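Local coordinates for hypothetical protein (Shewanella oneidensis, PDB 2OOJ), which is of unknown function and belongs to the DUF3224 family, placed in a clan of barrel-like beta proteins, at residues I118-N122 / G123-Y127. Residues are numbered along the deposited sequence; the frame is centred on the assembly and turned at random.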
loop_
_atom_site.group_PDB
_atom_site.type_symbol
_atom_site.label_atom_id
_atom_site.label_comp_id
_atom_site.label_asym_id
_atom_site.label_seq_id
_atom_site.Cartn_x
_atom_site.Cartn_y
_atom_site.Cartn_z
ATOM N N ILE B 118 -1.260 11.937 9.746
ATOM C CA ILE B 118 -0.980 11.343 11.038
ATOM C C ILE B 118 0.158 12.134 11.690
ATOM O O ILE B 118 1.191 12.431 11.062
ATOM C CB ILE B 118 -0.556 9.887 10.867
ATOM C CG1 ILE B 118 -1.650 9.077 10.177
ATOM C CG2 ILE B 118 -0.189 9.240 12.192
ATOM C CD1 ILE B 118 -2.794 8.744 11.075
ATOM N N SER B 119 -0.067 12.530 12.929
ATOM C CA SER B 119 0.907 13.275 13.681
ATOM C C SER B 119 1.060 12.621 15.044
ATOM O O SER B 119 0.399 11.622 15.375
ATOM C CB SER B 119 0.491 14.729 13.802
ATOM O OG SER B 119 -0.683 14.912 14.580
ATOM N N ILE B 120 1.967 13.183 15.817
ATOM C CA ILE B 120 2.318 12.673 17.129
ATOM C C ILE B 120 2.703 13.870 18.010
ATOM O O ILE B 120 3.377 14.806 17.575
ATOM C CB ILE B 120 3.453 11.613 17.047
ATOM C CG1 ILE B 120 3.798 11.052 18.428
ATOM C CG2 ILE B 120 4.670 12.171 16.339
ATOM C CD1 ILE B 120 4.462 9.688 18.373
ATOM N N GLU B 121 2.214 13.848 19.239
ATOM C CA GLU B 121 2.515 14.885 20.204
ATOM C C GLU B 121 2.656 14.204 21.545
ATOM O O GLU B 121 1.821 13.394 21.921
ATOM C CB GLU B 121 1.385 15.900 20.215
ATOM C CG GLU B 121 1.696 17.158 20.961
ATOM C CD GLU B 121 0.456 18.020 21.231
ATOM O OE1 GLU B 121 -0.592 17.827 20.568
ATOM O OE2 GLU B 121 0.548 18.905 22.110
ATOM N N ASN B 122 3.769 14.460 22.227
ATOM C CA ASN B 122 3.996 13.879 23.530
ATOM C C ASN B 122 3.696 12.379 23.566
ATOM O O ASN B 122 3.053 11.892 24.485
ATOM C CB ASN B 122 3.165 14.634 24.580
ATOM C CG ASN B 122 3.638 14.350 26.021
ATOM O OD1 ASN B 122 4.784 13.930 26.249
ATOM N ND2 ASN B 122 2.744 14.546 26.980
ATOM N N GLY B 123 4.150 11.648 22.552
ATOM C CA GLY B 123 3.995 10.201 22.516
ATOM C C GLY B 123 2.635 9.672 22.068
ATOM O O GLY B 123 2.447 8.465 21.981
ATOM N N GLN B 124 1.700 10.579 21.771
ATOM C CA GLN B 124 0.332 10.250 21.394
ATOM C C GLN B 124 0.134 10.524 19.903
ATOM O O GLN B 124 0.436 11.605 19.422
ATOM C CB GLN B 124 -0.651 11.085 22.216
ATOM C CG GLN B 124 -2.136 10.951 21.841
ATOM C CD GLN B 124 -2.679 9.578 22.164
ATOM O OE1 GLN B 124 -2.681 9.182 23.315
ATOM N NE2 GLN B 124 -3.121 8.834 21.150
ATOM N N HIS B 125 -0.343 9.518 19.190
ATOM C CA HIS B 125 -0.730 9.671 17.789
ATOM C C HIS B 125 -2.034 10.400 17.663
ATOM O O HIS B 125 -2.955 10.157 18.452
ATOM C CB HIS B 125 -0.880 8.320 17.121
ATOM C CG HIS B 125 0.417 7.660 16.854
ATOM N ND1 HIS B 125 1.317 8.151 15.933
ATOM C CD2 HIS B 125 1.010 6.597 17.440
ATOM C CE1 HIS B 125 2.400 7.390 15.940
ATOM N NE2 HIS B 125 2.241 6.445 16.850
ATOM N N PHE B 126 -2.089 11.259 16.645
ATOM C CA PHE B 126 -3.250 12.050 16.318
ATOM C C PHE B 126 -3.533 11.877 14.841
ATOM O O PHE B 126 -2.611 11.797 14.016
ATOM C CB PHE B 126 -3.003 13.539 16.590
ATOM C CG PHE B 126 -3.015 13.891 18.043
ATOM C CD1 PHE B 126 -1.893 13.712 18.802
ATOM C CD2 PHE B 126 -4.153 14.395 18.638
ATOM C CE1 PHE B 126 -1.904 14.021 20.142
ATOM C CE2 PHE B 126 -4.161 14.707 19.970
ATOM C CZ PHE B 126 -3.034 14.502 20.725
ATOM N N TYR B 127 -4.799 11.886 14.525
ATOM C CA TYR B 127 -5.263 11.919 13.132
ATOM C C TYR B 127 -5.777 13.327 12.829
ATOM O O TYR B 127 -6.318 14.012 13.713
ATOM C CB TYR B 127 -6.379 10.885 12.907
ATOM C CG TYR B 127 -7.640 11.163 13.674
ATOM C CD1 TYR B 127 -8.638 12.010 13.155
ATOM C CD2 TYR B 127 -7.876 10.541 14.893
ATOM C CE1 TYR B 127 -9.777 12.254 13.873
ATOM C CE2 TYR B 127 -8.997 10.809 15.627
ATOM C CZ TYR B 127 -9.965 11.655 15.104
ATOM O OH TYR B 127 -11.088 11.902 15.850
#
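Glu121 and Gln124 close a beta hairpin with a two-residue loop: a type I' turn through Asn122 and Gly123 joins strand 112-121 to strand 124-133 in the all-antiparallel sheet. Both turn residues have positive phi, 47° at Asn122 and 80° at Gly123, as this turn type requires. Backbone pairing is defined by four hydrogen bonds. Glu121 N donates to Gln124 O and Gln124 N returns the bond to Glu121 O at 2.8 Å; two residues further from the turn, Ser119 and Phe126 exchange an equivalent pair of bonds, the one from Ser119 N to Phe126 O being nearly straight. At the non-hydrogen-bonded pair between them, Ile120 with His125, Ile120 CA also lies 3.2 Å from Gln124 O, the residue before His125, in a CA-H...O contact.

Side-chain packing differs on the two faces. On that of Ile120 and His125, Ile120 CD1 sits over one face of the imidazole in a CH-pi contact, 4.2 Å from the centroid of the His125 ring and offset toward its rim; this ring also meets that of Phe11 on strand 5-18. On the other face, CG of Phe126 lies anti to its own carbonyl carbon (chi1 -74°), which leans the ring back toward the turn, where Phe126 CE1 approaches Glu121 CB at 3.8 Å. Replacing the Phe126 ring by an alanine would probably leave the Glu121 methylene without its aromatic neighbour and the Glu121 side chain freer to turn.

Two polar side chains are satisfied along or beside the hairpin, whereas His125 ND1 is buried without a hydrogen-bonding partner. Ser119 OG, 3.4 Å from Phe126 CB, hydrogen-bonds Glu128. The bent chain of Gln124 brings its amide back along its own strand, where NE2 donates to a lone pair of His125 O at 3.0 Å, in the carbonyl plane.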